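Local coordinates for prolyl 4-hydroxylase alpha subunit Fe(2+) 2OG dioxygenase domain-containing protein (Burkholderia ambifaria, PDB 3W20), which probably hydroxylates or otherwise oxidises N-substituted L-amino acids as a 2-oxoglutarate-dependent, non-haem metal dioxygenase built on a double-stranded beta-helix fold, at residues A[173-184]-A[232-243]. Sequence-based numbering, arbitrary orientation.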
loop_
_atom_site.group_PDB
_atom_site.type_symbol
_atom_site.label_atom_id
_atom_site.label_comp_id
_atom_site.label_asym_id
_atom_site.label_seq_id
_atom_site.Cartn_x
_atom_site.Cartn_y
_atom_site.Cartn_z
ATOM N N SER A 173 19.392 -1.649 -8.140
ATOM C CA SER A 173 19.929 -0.272 -8.110
ATOM C C SER A 173 20.051 0.240 -9.513
ATOM O O SER A 173 20.380 -0.544 -10.427
ATOM C CB SER A 173 21.283 -0.203 -7.428
ATOM O OG SER A 173 21.900 1.137 -7.427
ATOM N N PHE A 174 19.787 1.556 -9.703
ATOM C CA PHE A 174 19.896 2.207 -11.002
ATOM C C PHE A 174 21.004 3.217 -10.887
ATOM O O PHE A 174 20.871 4.213 -10.131
ATOM C CB PHE A 174 18.569 2.920 -11.319
ATOM C CG PHE A 174 17.435 1.930 -11.639
ATOM C CD1 PHE A 174 17.096 1.664 -12.965
ATOM C CD2 PHE A 174 16.836 1.178 -10.633
ATOM C CE1 PHE A 174 16.062 0.755 -13.276
ATOM C CE2 PHE A 174 15.885 0.190 -10.947
ATOM C CZ PHE A 174 15.494 -0.007 -12.285
ATOM N N PRO A 175 22.172 2.969 -11.534
ATOM C CA PRO A 175 23.296 3.879 -11.207
ATOM C C PRO A 175 23.101 5.314 -11.651
ATOM O O PRO A 175 23.713 6.235 -11.108
ATOM C CB PRO A 175 24.500 3.251 -11.992
ATOM C CG PRO A 175 23.855 2.304 -12.966
ATOM C CD PRO A 175 22.542 1.862 -12.459
ATOM N N ARG A 176 22.188 5.562 -12.603
ATOM C CA ARG A 176 21.912 6.901 -13.008
ATOM C C ARG A 176 20.609 7.457 -12.421
ATOM O O ARG A 176 19.963 8.313 -13.042
ATOM C CB ARG A 176 21.938 7.079 -14.546
ATOM C CG ARG A 176 23.221 6.528 -15.202
ATOM C CD ARG A 176 24.510 7.134 -14.586
ATOM N NE ARG A 176 25.575 6.113 -14.699
ATOM C CZ ARG A 176 26.625 6.042 -13.886
ATOM N NH1 ARG A 176 27.499 5.080 -14.066
ATOM N NH2 ARG A 176 26.873 6.942 -12.935
ATOM N N GLN A 177 20.149 6.921 -11.273
ATOM C CA GLN A 177 18.892 7.461 -10.680
ATOM C C GLN A 177 19.086 8.989 -10.546
ATOM O O GLN A 177 20.146 9.430 -10.055
ATOM C CB GLN A 177 18.692 6.859 -9.302
ATOM C CG GLN A 177 17.454 7.465 -8.540
ATOM C CD GLN A 177 17.146 6.711 -7.251
ATOM O OE1 GLN A 177 17.185 5.487 -7.219
ATOM N NE2 GLN A 177 16.666 7.459 -6.242
ATOM N N LEU A 178 18.049 9.774 -10.920
ATOM C CA LEU A 178 18.210 11.239 -10.833
ATOM C C LEU A 178 17.318 11.776 -9.772
ATOM O O LEU A 178 16.182 11.285 -9.647
ATOM C CB LEU A 178 17.847 11.903 -12.160
ATOM C CG LEU A 178 18.632 11.280 -13.311
ATOM C CD1 LEU A 178 18.159 11.991 -14.581
ATOM C CD2 LEU A 178 20.188 11.368 -13.109
ATOM N N GLY A 179 17.764 12.833 -9.072
ATOM C CA GLY A 179 16.830 13.662 -8.290
ATOM C C GLY A 179 16.549 14.903 -9.152
ATOM O O GLY A 179 17.433 15.339 -9.930
ATOM N N GLY A 180 15.337 15.464 -9.049
ATOM C CA GLY A 180 15.010 16.679 -9.809
ATOM C C GLY A 180 14.227 17.541 -8.826
ATOM O O GLY A 180 13.174 17.063 -8.288
ATOM N N PHE A 181 14.684 18.783 -8.536
ATOM C CA PHE A 181 13.805 19.624 -7.694
ATOM C C PHE A 181 13.849 21.052 -8.197
ATOM O O PHE A 181 14.922 21.551 -8.664
ATOM C CB PHE A 181 14.219 19.549 -6.198
ATOM C CG PHE A 181 15.641 20.064 -5.901
ATOM C CD1 PHE A 181 15.866 21.397 -5.543
ATOM C CD2 PHE A 181 16.763 19.192 -5.982
ATOM C CE1 PHE A 181 17.163 21.869 -5.260
ATOM C CE2 PHE A 181 18.045 19.658 -5.712
ATOM C CZ PHE A 181 18.291 21.000 -5.343
ATOM N N LEU A 182 12.662 21.644 -8.216
ATOM C CA LEU A 182 12.476 23.025 -8.688
ATOM C C LEU A 182 12.431 23.887 -7.410
ATOM O O LEU A 182 11.694 23.562 -6.482
ATOM C CB LEU A 182 11.137 23.125 -9.402
ATOM C CG LEU A 182 10.734 24.592 -9.742
ATOM C CD1 LEU A 182 11.700 25.293 -10.717
ATOM C CD2 LEU A 182 9.348 24.486 -10.391
ATOM N N THR A 183 13.273 24.927 -7.356
ATOM C CA THR A 183 13.292 25.798 -6.150
ATOM C C THR A 183 12.226 26.880 -6.403
ATOM O O THR A 183 12.125 27.451 -7.504
ATOM C CB THR A 183 14.712 26.368 -5.898
ATOM O OG1 THR A 183 15.597 25.261 -5.620
ATOM C CG2 THR A 183 14.712 27.220 -4.583
ATOM N N ILE A 184 11.420 27.067 -5.378
ATOM C CA ILE A 184 10.287 28.032 -5.412
ATOM C C ILE A 184 10.587 29.276 -4.549
ATOM O O ILE A 184 10.398 30.406 -5.031
ATOM C CB ILE A 184 8.990 27.345 -4.936
ATOM C CG1 ILE A 184 8.574 26.228 -5.935
ATOM C CG2 ILE A 184 7.831 28.351 -4.873
ATOM C CD1 ILE A 184 8.268 26.668 -7.350
ATOM N N PRO A 232 20.988 26.706 -6.021
ATOM C CA PRO A 232 19.902 26.876 -6.994
ATOM C C PRO A 232 18.988 28.043 -6.494
ATOM O O PRO A 232 18.735 28.166 -5.269
ATOM C CB PRO A 232 19.161 25.519 -6.959
ATOM C CG PRO A 232 20.064 24.583 -6.275
ATOM C CD PRO A 232 20.946 25.404 -5.339
ATOM N N GLN A 233 18.522 28.836 -7.427
ATOM C CA GLN A 233 17.710 30.027 -7.129
ATOM C C GLN A 233 16.262 29.751 -7.444
ATOM O O GLN A 233 15.935 28.900 -8.278
ATOM C CB GLN A 233 18.201 31.203 -7.977
ATOM C CG GLN A 233 19.697 31.521 -7.726
ATOM C CD GLN A 233 19.905 31.914 -6.272
ATOM O OE1 GLN A 233 20.619 31.263 -5.481
ATOM N NE2 GLN A 233 19.212 32.953 -5.883
ATOM N N PRO A 234 15.350 30.523 -6.817
ATOM C CA PRO A 234 13.961 30.466 -7.348
ATOM C C PRO A 234 13.822 30.424 -8.877
ATOM O O PRO A 234 14.404 31.246 -9.610
ATOM C CB PRO A 234 13.276 31.722 -6.720
ATOM C CG PRO A 234 14.052 31.894 -5.450
ATOM C CD PRO A 234 15.498 31.537 -5.750
ATOM N N GLY A 235 13.094 29.391 -9.369
ATOM C CA GLY A 235 12.778 29.251 -10.787
ATOM C C GLY A 235 13.741 28.244 -11.426
ATOM O O GLY A 235 13.521 27.795 -12.548
ATOM N N GLN A 236 14.799 27.889 -10.705
ATOM C CA GLN A 236 15.797 26.897 -11.241
ATOM C C GLN A 236 15.419 25.443 -10.894
ATOM O O GLN A 236 15.011 25.158 -9.786
ATOM C CB GLN A 236 17.259 27.226 -10.857
ATOM C CG GLN A 236 17.755 28.583 -11.383
ATOM C CD GLN A 236 19.237 28.809 -11.044
ATOM O OE1 GLN A 236 19.684 28.559 -9.932
ATOM N NE2 GLN A 236 19.998 29.224 -12.041
ATOM N N LEU A 237 15.612 24.554 -11.875
ATOM C CA LEU A 237 15.400 23.111 -11.681
ATOM C C LEU A 237 16.806 22.523 -11.586
ATOM O O LEU A 237 17.620 22.742 -12.475
ATOM C CB LEU A 237 14.760 22.550 -12.935
ATOM C CG LEU A 237 14.581 21.012 -12.962
ATOM C CD1 LEU A 237 13.664 20.482 -11.831
ATOM C CD2 LEU A 237 14.001 20.672 -14.350
ATOM N N THR A 238 17.047 21.761 -10.525
ATOM C CA THR A 238 18.319 21.106 -10.362
ATOM C C THR A 238 18.114 19.588 -10.618
ATOM O O THR A 238 17.254 19.003 -9.953
ATOM C CB THR A 238 18.787 21.320 -8.942
ATOM O OG1 THR A 238 18.999 22.734 -8.785
ATOM C CG2 THR A 238 20.174 20.691 -8.719
ATOM N N LEU A 239 18.898 19.020 -11.530
ATOM C CA LEU A 239 18.804 17.610 -11.903
ATOM C C LEU A 239 20.185 17.015 -11.583
ATOM O O LEU A 239 21.228 17.658 -11.900
ATOM C CB LEU A 239 18.515 17.500 -13.356
ATOM C CG LEU A 239 17.201 18.161 -13.829
ATOM C CD1 LEU A 239 17.253 18.202 -15.337
ATOM C CD2 LEU A 239 16.133 17.187 -13.353
ATOM N N PHE A 240 20.236 15.936 -10.798
ATOM C CA PHE A 240 21.507 15.428 -10.440
ATOM C C PHE A 240 21.494 13.930 -10.224
ATOM O O PHE A 240 20.422 13.325 -10.037
ATOM C CB PHE A 240 22.037 16.053 -9.102
ATOM C CG PHE A 240 21.158 15.781 -7.911
ATOM C CD1 PHE A 240 21.562 14.898 -6.893
ATOM C CD2 PHE A 240 19.939 16.467 -7.767
ATOM C CE1 PHE A 240 20.707 14.658 -5.784
ATOM C CE2 PHE A 240 19.091 16.225 -6.675
ATOM C CZ PHE A 240 19.479 15.353 -5.672
ATOM N N GLN A 241 22.706 13.357 -10.223
ATOM C CA GLN A 241 22.781 11.891 -9.981
ATOM C C GLN A 241 22.636 11.641 -8.491
ATOM O O GLN A 241 23.551 11.953 -7.648
ATOM C CB GLN A 241 24.068 11.271 -10.571
ATOM C CG GLN A 241 24.097 11.400 -12.058
ATOM C CD GLN A 241 25.143 10.442 -12.674
ATOM O OE1 GLN A 241 25.224 9.279 -12.256
ATOM N NE2 GLN A 241 25.917 10.898 -13.620
ATOM N N SER A 242 21.506 11.023 -8.069
ATOM C CA SER A 242 21.193 11.065 -6.649
ATOM C C SER A 242 21.964 10.018 -5.812
ATOM O O SER A 242 21.933 10.062 -4.581
ATOM C CB SER A 242 19.681 10.981 -6.424
ATOM O OG SER A 242 19.203 9.659 -6.703
ATOM N N LYS A 243 22.694 9.095 -6.492
ATOM C CA LYS A 243 23.543 8.163 -5.725
ATOM C C LYS A 243 24.798 8.834 -5.078
ATOM O O LYS A 243 25.412 8.216 -4.171
ATOM C CB LYS A 243 23.922 6.987 -6.647
ATOM C CG LYS A 243 22.710 6.036 -6.669
ATOM C CD LYS A 243 23.065 4.809 -7.498
ATOM C CE LYS A 243 24.275 3.973 -7.044
ATOM N NZ LYS A 243 24.140 3.504 -5.596
HETATM O O HOH W 1 22.619 8.285 -9.324
HETATM O O HOH W 2 16.347 23.736 -7.931
#
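Phe181 and Thr238 form a hydrogen-bonded pair where strands 178-184 and 236-241 run antiparallel, in a backbone ladder that also pairs Gly179 with Phe240. With Phe181 CG wedged between backbone N and carbonyl carbon (chi1 62°), CB directs the ring onto the face shared with Thr238 and Phe240. Phe181 CD2 lies 3.8 Å from Phe240 CE2; in the same Phe181 ring, CE2 meets that carbon in the ring plane, at the edge, CZ packs 3.6 Å from Thr238 CB, which sits over one ring face in a CH-pi contact, and CE1 approaches Pro232 CG at 4.1 Å. Water 2 donates to Phe181 O and Gln236 O and accepts from Thr183 OG1 and Thr238 OG1. At the end of the pairing, Arg176, in the turn before strand 178-184, donates from NH2 to Gln241 OE1 (2.9 Å, N-H...O 170°) on a carbonyl lone pair; guanidinium and amide planes stand 86° apart. Phe240 also meets zinc ligand His246 edge-to-face, and Phe181 touches Arg255, which binds 2-oxoglutarate, a ligand absent from this model. Polar bonds thus hold the strands in register and fasten the 174-177 turn, while the aromatic face lies beside the zinc site and the probable cosubstrate pocket of the double-stranded beta-helix.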